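PDB 3KNZ: putative sugar binding protein from Salmonella enterica subsp. enterica serovar Typhimurium, which probably binds phosphorylated sugars or related carbohydrate derivatives, as other SIS-domain proteins do, with its substrate and any transaminase activity not established. Local coordinates for residues A[52-57]-A[81-86]; A[59-64]-A[104-109]; A[98-103]-A[126-131]; A[116-121]-A[139-144]. All coordinates share one frame; numbering follows the deposited sequence.

Contact 1: residues A[52-57]-A[81-86]; sequences RIILTG and DVCWPF
Ile-54 bridges to Asp-81, Leu-55 to Val-82 and Thr-56 to Cys-83, which makes strands 52-56 and 80-83 parallel neighbours in the five-stranded sheet of a SIS domain. Strand 80-83 is the outer strand of the sheet within this chain. Helix 59-76 links the two, which makes a beta-alpha-beta crossover. The two short strand axes approach to 4.7 Å and run 20° apart. The backbone ladder has three main rungs. Asp-81 N gives to Ile-53 O at 2.8 Å, Leu-55 N gives to Asp-81 O, and Cys-83 N gives to Leu-55 O at 3.2 Å. Asp-81 thus uses both its N-H and its carbonyl on the other strand.

A salt bridge closes the start of the pair. Arg-52 turns its CG between its own N and carbonyl carbon (chi1 70°), and a bend at chi3 brings the guanidinium edge to the Asp-81 carboxylate. Arg-52 NE meets the syn side of Asp-81 OD2 at 2.9 Å, nearly straight and in the guanidinium plane but tilted out of the carboxylate plane. NH2 adds a weak, longer bond to OD1. Beside this pair, CG1 of Ile-54 packs on OD2 of Asp-81. On the opposite face, Leu-55 and Val-82 lie toward helix 59-76.

Beyond the strands the chain turns at Pro-85, which packs on helix 111-122 and on Glu-260 of the second subunit. Just before this turn, Thr-56 OG1 donates to Cys-83 O at 2.8 Å, from above the carbonyl plane. The same OG1 rests against CD of Pro-85 at 3.6 Å.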
loop_
_atom_site.group_PDB
_atom_site.type_symbol
_atom_site.label_atom_id
_atom_site.label_comp_id
_atom_site.label_asym_id
_atom_site.label_seq_id
_atom_site.Cartn_x
_atom_site.Cartn_y
_atom_site.Cartn_z
ATOM N N ARG A 52 0.174 14.727 14.393
ATOM C CA ARG A 52 0.227 14.186 13.029
ATOM C C ARG A 52 -1.175 14.004 12.437
ATOM O O ARG A 52 -2.173 13.948 13.167
ATOM C CB ARG A 52 0.963 12.837 13.027
ATOM C CG ARG A 52 0.189 11.694 13.705
ATOM C CD ARG A 52 1.045 10.439 13.943
ATOM N NE ARG A 52 1.857 10.056 12.786
ATOM C CZ ARG A 52 3.147 10.358 12.626
ATOM N NH1 ARG A 52 3.809 11.043 13.551
ATOM N NH2 ARG A 52 3.787 9.962 11.535
ATOM N N ILE A 53 -1.258 13.941 11.112
ATOM C CA ILE A 53 -2.541 13.666 10.470
ATOM C C ILE A 53 -2.483 12.253 9.900
ATOM O O ILE A 53 -1.471 11.849 9.329
ATOM C CB ILE A 53 -2.923 14.665 9.333
ATOM C CG1 ILE A 53 -3.098 16.096 9.858
ATOM C CG2 ILE A 53 -4.227 14.226 8.645
ATOM C CD1 ILE A 53 -1.814 16.845 10.039
ATOM N N ILE A 54 -3.565 11.503 10.087
ATOM C CA ILE A 54 -3.680 10.149 9.564
ATOM C C ILE A 54 -4.915 10.115 8.669
ATOM O O ILE A 54 -6.033 10.266 9.154
ATOM C CB ILE A 54 -3.846 9.125 10.702
ATOM C CG1 ILE A 54 -2.641 9.170 11.651
ATOM C CG2 ILE A 54 -4.031 7.724 10.149
ATOM C CD1 ILE A 54 -2.777 8.244 12.868
ATOM N N LEU A 55 -4.710 9.969 7.363
ATOM C CA LEU A 55 -5.816 9.868 6.404
ATOM C C LEU A 55 -6.067 8.390 6.133
ATOM O O LEU A 55 -5.155 7.676 5.715
ATOM C CB LEU A 55 -5.460 10.556 5.091
ATOM C CG LEU A 55 -4.910 11.979 5.187
ATOM C CD1 LEU A 55 -4.687 12.512 3.779
ATOM C CD2 LEU A 55 -5.848 12.882 5.970
ATOM N N THR A 56 -7.289 7.924 6.366
ATOM C CA THR A 56 -7.589 6.512 6.165
ATOM C C THR A 56 -8.846 6.286 5.332
ATOM O O THR A 56 -9.811 7.039 5.424
ATOM C CB THR A 56 -7.736 5.765 7.508
ATOM O OG1 THR A 56 -7.687 4.354 7.271
ATOM C CG2 THR A 56 -9.047 6.145 8.219
ATOM N N GLY A 57 -8.816 5.229 4.527
ATOM C CA GLY A 57 -9.920 4.894 3.644
ATOM C C GLY A 57 -9.521 3.845 2.622
ATOM O O GLY A 57 -8.414 3.283 2.676
ATOM N N ASP A 81 0.132 10.537 7.473
ATOM C CA ASP A 81 0.090 9.124 7.128
ATOM C C ASP A 81 -1.096 8.837 6.221
ATOM O O ASP A 81 -2.137 9.485 6.340
ATOM C CB ASP A 81 -0.084 8.278 8.394
ATOM C CG ASP A 81 1.069 8.418 9.373
ATOM O OD1 ASP A 81 2.232 8.515 8.926
ATOM O OD2 ASP A 81 0.809 8.392 10.596
ATOM N N VAL A 82 -0.936 7.875 5.311
ATOM C CA VAL A 82 -2.050 7.405 4.477
ATOM C C VAL A 82 -2.080 5.882 4.535
ATOM O O VAL A 82 -1.132 5.223 4.114
ATOM C CB VAL A 82 -1.934 7.810 3.011
ATOM C CG1 VAL A 82 -3.116 7.245 2.247
ATOM C CG2 VAL A 82 -1.867 9.327 2.864
ATOM N N CYS A 83 -3.167 5.319 5.049
ATOM C CA CYS A 83 -3.259 3.873 5.186
ATOM C C CYS A 83 -4.689 3.365 5.173
ATOM O O CYS A 83 -5.634 4.123 5.394
ATOM C CB CYS A 83 -2.661 3.458 6.514
ATOM S SG CYS A 83 -3.698 3.999 7.857
ATOM N N TRP A 84 -4.829 2.062 4.940
ATOM C CA TRP A 84 -6.128 1.416 4.949
ATOM C C TRP A 84 -6.571 1.253 6.398
ATOM O O TRP A 84 -5.740 1.070 7.288
ATOM C CB TRP A 84 -6.069 0.059 4.254
ATOM C CG TRP A 84 -5.536 0.143 2.881
ATOM C CD1 TRP A 84 -6.124 0.745 1.811
ATOM C CD2 TRP A 84 -4.307 -0.411 2.409
ATOM N NE1 TRP A 84 -5.327 0.619 0.701
ATOM C CE2 TRP A 84 -4.206 -0.092 1.040
ATOM C CE3 TRP A 84 -3.273 -1.133 3.015
ATOM C CZ2 TRP A 84 -3.112 -0.472 0.262
ATOM C CZ3 TRP A 84 -2.192 -1.515 2.243
ATOM C CH2 TRP A 84 -2.120 -1.181 0.877
ATOM N N PRO A 85 -7.888 1.310 6.637
ATOM C CA PRO A 85 -8.421 1.238 7.996
ATOM C C PRO A 85 -7.915 0.072 8.855
ATOM O O PRO A 85 -7.668 0.266 10.045
ATOM C CB PRO A 85 -9.929 1.115 7.770
ATOM C CG PRO A 85 -10.167 1.716 6.425
ATOM C CD PRO A 85 -8.951 1.430 5.621
ATOM N N PHE A 86 -7.746 -1.116 8.272
ATOM C CA PHE A 86 -7.332 -2.284 9.062
ATOM C C PHE A 86 -5.925 -2.122 9.633
ATOM O O PHE A 86 -5.580 -2.760 10.628
ATOM C CB PHE A 86 -7.469 -3.598 8.272
ATOM C CG PHE A 86 -6.506 -3.730 7.120
ATOM C CD1 PHE A 86 -5.251 -4.292 7.304
ATOM C CD2 PHE A 86 -6.862 -3.305 5.848
ATOM C CE1 PHE A 86 -4.361 -4.412 6.238
ATOM C CE2 PHE A 86 -5.989 -3.426 4.782
ATOM C CZ PHE A 86 -4.736 -3.976 4.973
#

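Contact 2: residues A[59-64]-A[104-109]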
loop_
_atom_site.group_PDB
_atom_site.type_symbol
_atom_site.label_atom_id
_atom_site.label_comp_id
_atom_site.label_asym_id
_atom_site.label_seq_id
_atom_site.Cartn_x
_atom_site.Cartn_y
_atom_site.Cartn_z
ATOM N N GLY A 59 -10.065 2.417 -1.761
ATOM C CA GLY A 59 -10.335 2.792 -3.154
ATOM C C GLY A 59 -10.099 4.260 -3.491
ATOM O O GLY A 59 -9.059 4.821 -3.164
ATOM N N THR A 60 -11.067 4.882 -4.157
ATOM C CA THR A 60 -10.929 6.281 -4.557
ATOM C C THR A 60 -10.576 7.206 -3.390
ATOM O O THR A 60 -9.784 8.131 -3.551
ATOM C CB THR A 60 -12.191 6.784 -5.269
ATOM O OG1 THR A 60 -12.376 6.038 -6.478
ATOM C CG2 THR A 60 -12.074 8.279 -5.601
ATOM N N SER A 61 -11.153 6.948 -2.222
ATOM C CA SER A 61 -10.867 7.757 -1.045
ATOM C C SER A 61 -9.394 7.652 -0.681
ATOM O O SER A 61 -8.729 8.658 -0.427
ATOM C CB SER A 61 -11.735 7.309 0.131
ATOM O OG SER A 61 -13.110 7.453 -0.180
ATOM N N TYR A 62 -8.899 6.420 -0.651
ATOM C CA TYR A 62 -7.492 6.137 -0.348
ATOM C C TYR A 62 -6.553 6.808 -1.342
ATOM O O TYR A 62 -5.532 7.383 -0.949
ATOM C CB TYR A 62 -7.263 4.618 -0.321
ATOM C CG TYR A 62 -5.819 4.161 -0.398
ATOM C CD1 TYR A 62 -4.966 4.271 0.691
ATOM C CD2 TYR A 62 -5.327 3.568 -1.560
ATOM C CE1 TYR A 62 -3.643 3.829 0.613
ATOM C CE2 TYR A 62 -4.017 3.134 -1.652
ATOM C CZ TYR A 62 -3.180 3.261 -0.567
ATOM O OH TYR A 62 -1.884 2.808 -0.688
ATOM N N HIS A 63 -6.906 6.739 -2.625
ATOM C CA HIS A 63 -6.101 7.371 -3.671
ATOM C C HIS A 63 -6.091 8.889 -3.511
ATOM O O HIS A 63 -5.051 9.524 -3.640
ATOM C CB HIS A 63 -6.616 7.000 -5.051
ATOM C CG HIS A 63 -6.645 5.527 -5.300
ATOM N ND1 HIS A 63 -7.690 4.901 -5.942
ATOM C CD2 HIS A 63 -5.771 4.551 -4.955
ATOM C CE1 HIS A 63 -7.438 3.606 -6.020
ATOM N NE2 HIS A 63 -6.283 3.367 -5.422
ATOM N N GLY A 64 -7.254 9.462 -3.231
ATOM C CA GLY A 64 -7.349 10.885 -2.992
ATOM C C GLY A 64 -6.403 11.297 -1.884
ATOM O O GLY A 64 -5.794 12.371 -1.944
ATOM N N ILE A 104 -12.197 8.848 5.374
ATOM C CA ILE A 104 -12.667 9.280 4.062
ATOM C C ILE A 104 -13.445 8.178 3.340
ATOM O O ILE A 104 -13.004 7.031 3.255
ATOM C CB ILE A 104 -11.489 9.704 3.157
ATOM C CG1 ILE A 104 -10.514 10.600 3.926
ATOM C CG2 ILE A 104 -12.003 10.384 1.892
ATOM C CD1 ILE A 104 -9.251 10.904 3.152
ATOM N N SER A 105 -14.601 8.542 2.810
ATOM C CA SER A 105 -15.439 7.615 2.075
ATOM C C SER A 105 -16.247 8.379 1.059
ATOM O O SER A 105 -16.964 9.296 1.418
ATOM C CB SER A 105 -16.404 6.907 3.008
ATOM O OG SER A 105 -17.314 6.134 2.251
ATOM N N GLN A 106 -16.140 8.002 -0.208
ATOM C CA GLN A 106 -16.897 8.687 -1.263
ATOM C C GLN A 106 -18.392 8.689 -0.914
ATOM O O GLN A 106 -19.060 9.712 -1.023
ATOM C CB GLN A 106 -16.624 8.035 -2.623
ATOM C CG GLN A 106 -15.151 8.064 -2.986
ATOM C CD GLN A 106 -14.601 9.478 -2.997
ATOM O OE1 GLN A 106 -14.954 10.282 -3.854
ATOM N NE2 GLN A 106 -13.712 9.779 -2.055
ATOM N N GLY A 107 -18.899 7.548 -0.464
ATOM C CA GLY A 107 -20.284 7.444 -0.024
ATOM C C GLY A 107 -20.392 7.759 1.461
ATOM O O GLY A 107 -19.551 8.457 2.024
ATOM N N GLY A 108 -21.417 7.227 2.110
ATOM C CA GLY A 108 -21.622 7.471 3.539
ATOM C C GLY A 108 -20.600 6.818 4.465
ATOM O O GLY A 108 -20.537 7.125 5.658
ATOM N N GLY A 109 -19.818 5.890 3.943
ATOM C CA GLY A 109 -18.811 5.248 4.781
ATOM C C GLY A 109 -18.826 3.727 4.822
ATOM O O GLY A 109 -19.873 3.073 4.710
#
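Ser-61, in the first turn of helix 59-76, meets Gln-106 in the loop after strand 99-105. The contact joins a helix start to that loop at the C-terminal edge of the parallel SIS sheet. Loops at this edge carry the sugar-phosphate site in characterised SIS domains.

One hydrogen bond carries the polar part. Gln-106 NE2 donates to Ser-61 OG at 3.0 Å, almost straight at 170°. The hydroxyl lies in the plane of the amide. The bend of the glutamine chain at chi2 (-57°) turns NE2 of the amide toward Ser-61. This NE2 also gives a hydrogen bond to Thr-165 OG1 of helix 161-179. The two partners should fix how the amide is turned.

The rest is largely apolar. CB of Ser-61 packs on CG2 of Ile-104 at 3.6 Å, and the same CB lies close to Ile-104 O. Thr-60 crosses the glutamine at about a right angle. Its methyl CG2 touches the amide, while its OG1 is hydrogen-bonded to Glu-240. That bond ties the helix start to helix 235-249. Ile-104 packs on Thr-165 too, and Thr-165 thus touches both Ile-104 and Gln-106. The closest carbon contact of Thr-60 here is CG2 to CD of Gln-106, at 3.8 Å.

Contact 3: residues A[98-103]-A[126-131]; sequences KALVVG and ITASMA
Leu-100 pairs with Ile-126, and Val-102 with Ala-128, where strand 99-105 runs parallel beside strand 126-131 inside the SIS sheet. The short strand axes come within 4.5 Å and run 23° apart.

Five backbone hydrogen bonds form the ladder. Ile-126 N gives to Ala-99 O and Val-101 N gives to Ile-126 O. Ala-128 N then gives to Val-101 O, at 2.9 Å, and Gly-103 N to Ala-128 O. The last bond, from Met-130 N to Gly-103 O, is 2.8 Å. The carbonyls of Val-101 and Gly-103 also receive CA-H contacts, from Thr-127 and Ser-129.

Apolar packing fills the face that carries Leu-100, Val-102, Ile-126 and Ala-128. Leu-100 swings CG anti to its backbone N (chi1 169°). This sends CD1 across the gap, where it meets CG2 of Ile-126 at 3.7 Å and CB of Ala-128 at 4.1 Å. Ala-128 CB also touches CG2 of Val-102, and it thus meets two side chains of the facing strand. Further on, Val-102 CG1 packs on CG of Met-130, a selenomethionine, at 3.8 Å. The Met-130 side chain continues to helix 161-179.

Polar side chains stand on the other face. Thr-127 OG1 bonds to Ala-141 O, and Ser-129 OG to Asp-139 OD1. Both tie strand 126-131 to the loop that follows it. On this face Val-101 packs on Ala-120, and Ser-129 on Met-117, of helix 111-122. That helix bridges the strands, giving the right-handed beta-alpha-beta crossover typical of the three-layer, Rossmann-like SIS fold.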
loop_
_atom_site.group_PDB
_atom_site.type_symbol
_atom_site.label_atom_id
_atom_site.label_comp_id
_atom_site.label_asym_id
_atom_site.label_seq_id
_atom_site.Cartn_x
_atom_site.Cartn_y
_atom_site.Cartn_z
ATOM N N LYS A 98 -0.655 11.865 19.507
ATOM C CA LYS A 98 -1.991 12.358 19.260
ATOM C C LYS A 98 -2.091 12.754 17.798
ATOM O O LYS A 98 -1.237 13.466 17.282
ATOM C CB LYS A 98 -2.304 13.532 20.175
ATOM C CG LYS A 98 -3.757 13.944 20.169
ATOM C CD LYS A 98 -4.082 14.744 21.414
ATOM C CE LYS A 98 -5.547 15.092 21.460
ATOM N NZ LYS A 98 -5.914 15.752 22.739
ATOM N N ALA A 99 -3.131 12.274 17.130
ATOM C CA ALA A 99 -3.315 12.539 15.714
ATOM C C ALA A 99 -4.723 12.993 15.386
ATOM O O ALA A 99 -5.650 12.855 16.195
ATOM C CB ALA A 99 -3.014 11.279 14.915
ATOM N N LEU A 100 -4.864 13.557 14.192
ATOM C CA LEU A 100 -6.166 13.876 13.655
ATOM C C LEU A 100 -6.407 12.765 12.646
ATOM O O LEU A 100 -5.758 12.715 11.600
ATOM C CB LEU A 100 -6.183 15.230 12.959
ATOM C CG LEU A 100 -7.450 15.506 12.144
ATOM C CD1 LEU A 100 -8.641 15.666 13.061
ATOM C CD2 LEU A 100 -7.265 16.742 11.293
ATOM N N VAL A 101 -7.293 11.839 12.982
ATOM C CA VAL A 101 -7.612 10.752 12.076
ATOM C C VAL A 101 -8.793 11.176 11.230
ATOM O O VAL A 101 -9.872 11.437 11.752
ATOM C CB VAL A 101 -7.925 9.449 12.827
ATOM C CG1 VAL A 101 -8.458 8.413 11.868
ATOM C CG2 VAL A 101 -6.676 8.937 13.537
ATOM N N VAL A 102 -8.573 11.277 9.924
ATOM C CA VAL A 102 -9.625 11.678 9.005
ATOM C C VAL A 102 -10.105 10.459 8.242
ATOM O O VAL A 102 -9.357 9.856 7.480
ATOM C CB VAL A 102 -9.133 12.728 7.990
ATOM C CG1 VAL A 102 -10.277 13.169 7.097
ATOM C CG2 VAL A 102 -8.508 13.919 8.703
ATOM N N GLY A 103 -11.356 10.085 8.466
ATOM C CA GLY A 103 -11.945 8.951 7.773
ATOM C C GLY A 103 -12.545 9.476 6.496
ATOM O O GLY A 103 -13.298 10.448 6.532
ATOM N N ILE A 126 -8.295 12.834 17.835
ATOM C CA ILE A 126 -9.400 13.621 17.306
ATOM C C ILE A 126 -9.778 12.984 15.978
ATOM O O ILE A 126 -8.901 12.569 15.227
ATOM C CB ILE A 126 -9.034 15.114 17.060
ATOM C CG1 ILE A 126 -8.666 15.827 18.363
ATOM C CG2 ILE A 126 -10.195 15.856 16.389
ATOM C CD1 ILE A 126 -7.280 15.513 18.868
ATOM N N THR A 127 -11.072 12.900 15.694
ATOM C CA THR A 127 -11.522 12.318 14.441
ATOM C C THR A 127 -12.255 13.327 13.568
ATOM O O THR A 127 -12.833 14.292 14.064
ATOM C CB THR A 127 -12.461 11.133 14.680
ATOM O OG1 THR A 127 -13.573 11.565 15.478
ATOM C CG2 THR A 127 -11.724 9.995 15.374
ATOM N N ALA A 128 -12.217 13.090 12.261
ATOM C CA ALA A 128 -12.905 13.926 11.285
ATOM C C ALA A 128 -13.429 13.027 10.180
ATOM O O ALA A 128 -12.887 11.955 9.940
ATOM C CB ALA A 128 -11.970 14.966 10.710
ATOM N N SER A 129 -14.482 13.458 9.503
ATOM C CA SER A 129 -15.050 12.651 8.444
ATOM C C SER A 129 -15.082 13.424 7.144
ATOM O O SER A 129 -15.319 14.627 7.139
ATOM C CB SER A 129 -16.465 12.210 8.812
ATOM O OG SER A 129 -17.316 13.329 8.994
HETATM N N MSE A 130 -14.816 12.722 6.049
HETATM C CA MSE A 130 -14.885 13.303 4.710
HETATM C C MSE A 130 -15.667 12.380 3.805
HETATM O O MSE A 130 -15.085 11.576 3.074
HETATM C CB MSE A 130 -13.504 13.562 4.105
HETATM C CG MSE A 130 -12.790 14.745 4.708
HETATM SE SE MSE A 130 -11.295 15.319 3.623
HETATM C CE MSE A 130 -10.626 16.720 4.803
ATOM N N ALA A 131 -16.990 12.495 3.875
ATOM C CA ALA A 131 -17.887 11.695 3.052
ATOM C C ALA A 131 -18.385 12.539 1.885
ATOM O O ALA A 131 -18.225 13.758 1.878
ATOM C CB ALA A 131 -19.061 11.193 3.884
#

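Contact 4: residues A[116-121]-A[139-144]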
loop_
_atom_site.group_PDB
_atom_site.type_symbol
_atom_site.label_atom_id
_atom_site.label_comp_id
_atom_site.label_asym_id
_atom_site.label_seq_id
_atom_site.Cartn_x
_atom_site.Cartn_y
_atom_site.Cartn_z
ATOM N N ALA A 116 -12.353 2.158 12.321
ATOM C CA ALA A 116 -11.040 2.756 12.536
ATOM C C ALA A 116 -11.207 4.053 13.332
ATOM O O ALA A 116 -10.508 4.283 14.317
ATOM C CB ALA A 116 -10.332 3.003 11.211
HETATM N N MSE A 117 -12.159 4.883 12.919
HETATM C CA MSE A 117 -12.426 6.141 13.606
HETATM C C MSE A 117 -12.843 5.914 15.056
HETATM O O MSE A 117 -12.385 6.623 15.956
HETATM C CB MSE A 117 -13.506 6.924 12.867
HETATM C CG MSE A 117 -13.045 7.410 11.518
HETATM SE SE MSE A 117 -14.490 8.099 10.446
HETATM C CE MSE A 117 -15.076 9.570 11.592
ATOM N N GLU A 118 -13.705 4.930 15.286
ATOM C CA GLU A 118 -14.137 4.624 16.648
ATOM C C GLU A 118 -12.956 4.132 17.480
ATOM O O GLU A 118 -12.867 4.429 18.670
ATOM C CB GLU A 118 -15.307 3.627 16.666
ATOM C CG GLU A 118 -16.635 4.261 16.265
ATOM C CD GLU A 118 -17.757 3.252 16.033
ATOM O OE1 GLU A 118 -17.484 2.033 15.967
ATOM O OE2 GLU A 118 -18.924 3.688 15.900
ATOM N N ARG A 119 -12.032 3.407 16.860
ATOM C CA ARG A 119 -10.866 2.941 17.599
ATOM C C ARG A 119 -9.952 4.102 17.962
ATOM O O ARG A 119 -9.410 4.144 19.068
ATOM C CB ARG A 119 -10.097 1.874 16.827
ATOM C CG ARG A 119 -10.823 0.535 16.752
ATOM C CD ARG A 119 -9.919 -0.569 16.213
ATOM N NE ARG A 119 -9.356 -0.247 14.903
ATOM C CZ ARG A 119 -9.945 -0.512 13.736
ATOM N NH1 ARG A 119 -11.130 -1.108 13.694
ATOM N NH2 ARG A 119 -9.345 -0.175 12.601
ATOM N N ALA A 120 -9.793 5.045 17.039
ATOM C CA ALA A 120 -8.947 6.207 17.279
ATOM C C ALA A 120 -9.565 7.085 18.358
ATOM O O ALA A 120 -8.871 7.620 19.228
ATOM C CB ALA A 120 -8.755 7.005 15.997
ATOM N N ARG A 121 -10.881 7.206 18.315
ATOM C CA ARG A 121 -11.583 8.055 19.253
ATOM C C ARG A 121 -11.494 7.500 20.679
ATOM O O ARG A 121 -11.313 8.253 21.634
ATOM C CB ARG A 121 -13.043 8.202 18.817
ATOM C CG ARG A 121 -13.685 9.511 19.224
ATOM C CD ARG A 121 -15.112 9.560 18.753
ATOM N NE ARG A 121 -15.634 10.918 18.726
ATOM C CZ ARG A 121 -16.869 11.225 18.351
ATOM N NH1 ARG A 121 -17.710 10.268 17.987
ATOM N NH2 ARG A 121 -17.272 12.488 18.345
ATOM N N ASP A 139 -19.959 9.930 9.882
ATOM C CA ASP A 139 -20.143 11.147 10.697
ATOM C C ASP A 139 -20.382 10.787 12.167
ATOM O O ASP A 139 -20.118 11.584 13.058
ATOM C CB ASP A 139 -21.316 12.004 10.177
ATOM C CG ASP A 139 -21.055 12.579 8.786
ATOM O OD1 ASP A 139 -19.886 12.558 8.343
ATOM O OD2 ASP A 139 -22.015 13.055 8.138
ATOM N N ARG A 140 -20.894 9.579 12.395
ATOM C CA ARG A 140 -21.165 9.054 13.734
ATOM C C ARG A 140 -19.966 9.031 14.669
ATOM O O ARG A 140 -20.123 9.085 15.883
ATOM C CB ARG A 140 -21.638 7.607 13.640
ATOM C CG ARG A 140 -23.070 7.386 13.199
ATOM C CD ARG A 140 -23.446 5.979 13.625
ATOM N NE ARG A 140 -23.174 5.821 15.058
ATOM C CZ ARG A 140 -23.030 4.659 15.688
ATOM N NH1 ARG A 140 -23.119 3.512 15.027
ATOM N NH2 ARG A 140 -22.779 4.649 16.991
ATOM N N ALA A 141 -18.777 8.891 14.105
ATOM C CA ALA A 141 -17.579 8.805 14.905
ATOM C C ALA A 141 -16.679 9.983 14.617
ATOM O O ALA A 141 -15.467 9.895 14.793
ATOM C CB ALA A 141 -16.860 7.512 14.593
ATOM N N ALA A 142 -17.270 11.088 14.188
ATOM C CA ALA A 142 -16.497 12.259 13.809
ATOM C C ALA A 142 -16.659 13.430 14.769
ATOM O O ALA A 142 -17.774 13.878 15.030
ATOM C CB ALA A 142 -16.893 12.691 12.410
ATOM N N ASP A 143 -15.544 13.927 15.294
ATOM C CA ASP A 143 -15.562 15.127 16.119
ATOM C C ASP A 143 -15.819 16.327 15.213
ATOM O O ASP A 143 -16.320 17.352 15.652
ATOM C CB ASP A 143 -14.215 15.323 16.807
ATOM C CG ASP A 143 -13.869 14.195 17.737
ATOM O OD1 ASP A 143 -14.749 13.786 18.520
ATOM O OD2 ASP A 143 -12.712 13.729 17.692
ATOM N N TYR A 144 -15.435 16.198 13.944
ATOM C CA TYR A 144 -15.603 17.270 12.968
ATOM C C TYR A 144 -16.041 16.741 11.603
ATOM O O TYR A 144 -15.277 16.070 10.917
ATOM C CB TYR A 144 -14.303 18.077 12.854
ATOM C CG TYR A 144 -13.909 18.680 14.179
ATOM C CD1 TYR A 144 -14.445 19.894 14.597
ATOM C CD2 TYR A 144 -13.044 18.010 15.042
ATOM C CE1 TYR A 144 -14.111 20.437 15.822
ATOM C CE2 TYR A 144 -12.704 18.547 16.275
ATOM C CZ TYR A 144 -13.238 19.762 16.658
ATOM O OH TYR A 144 -12.902 20.307 17.879
#
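The guanidinium of Arg-121 lies with one face over the backbone of Ala-141 and Ala-142, and Asp-143 OD1 lies at its edge, near the plane. One face of the Arg-140 guanidinium looks at Glu-118 OE2, 4.1 Å from NH2. That oxygen is well out of the plane, so the pair is one of nearby charges. These groups join helix 111-122 to the loop after strand 126-131, on one side of the SIS sheet.

Arg-121 grips its aspartate side-on, with NE and NH2 both donating to the same oxygen. Arg-121 NH2 lies 2.8 Å from Asp-143 OD1, and its NE 3.0 Å. Both bonds are bent, at 142° and 137°. They come from one face of the carboxylate, whose plane is 60° from the guanidinium. The arginine chain runs extended from CG to NE, which carries the guanidinium out to Asp-143 and over the backbone of the loop. The other oxygen, OD2 of Asp-143, accepts from the backbone N of Thr-127. Asp-143 therefore braces the helix and the strand together, and the arginine should help to keep it charged.

Ala-141 fits between helix side chains. Its CB meets CG of Glu-118 at 3.7 Å and CB of Met-117 at 3.8 Å. Met-117, a selenomethionine, bends at chi3, and its terminal CE reaches CB of Ala-142 at 3.7 Å.

All four contacts lie in the first SIS domain, around one parallel sheet ordered 80-83, 52-56, 99-105, 126-131, 144-145. Contacts 1 and 3 are strand pairs of this sheet, with centres about 9 Å apart; they abut through the neighbouring strands 52-56 and 99-105. Contact 2, centred about 11 Å from contact 1, sits at the sheet's C-terminal edge and shares strand 99-105 with contact 3. Contact 4 packs helix 111-122 on the loop beside contact 3, their centres about 7 Å apart. Along the chain contact 1 closes before 3 and 4 open, while 1 crosses 2, 2 crosses 3, and 3 crosses 4. The interleaving stitches successive crossovers into one domain.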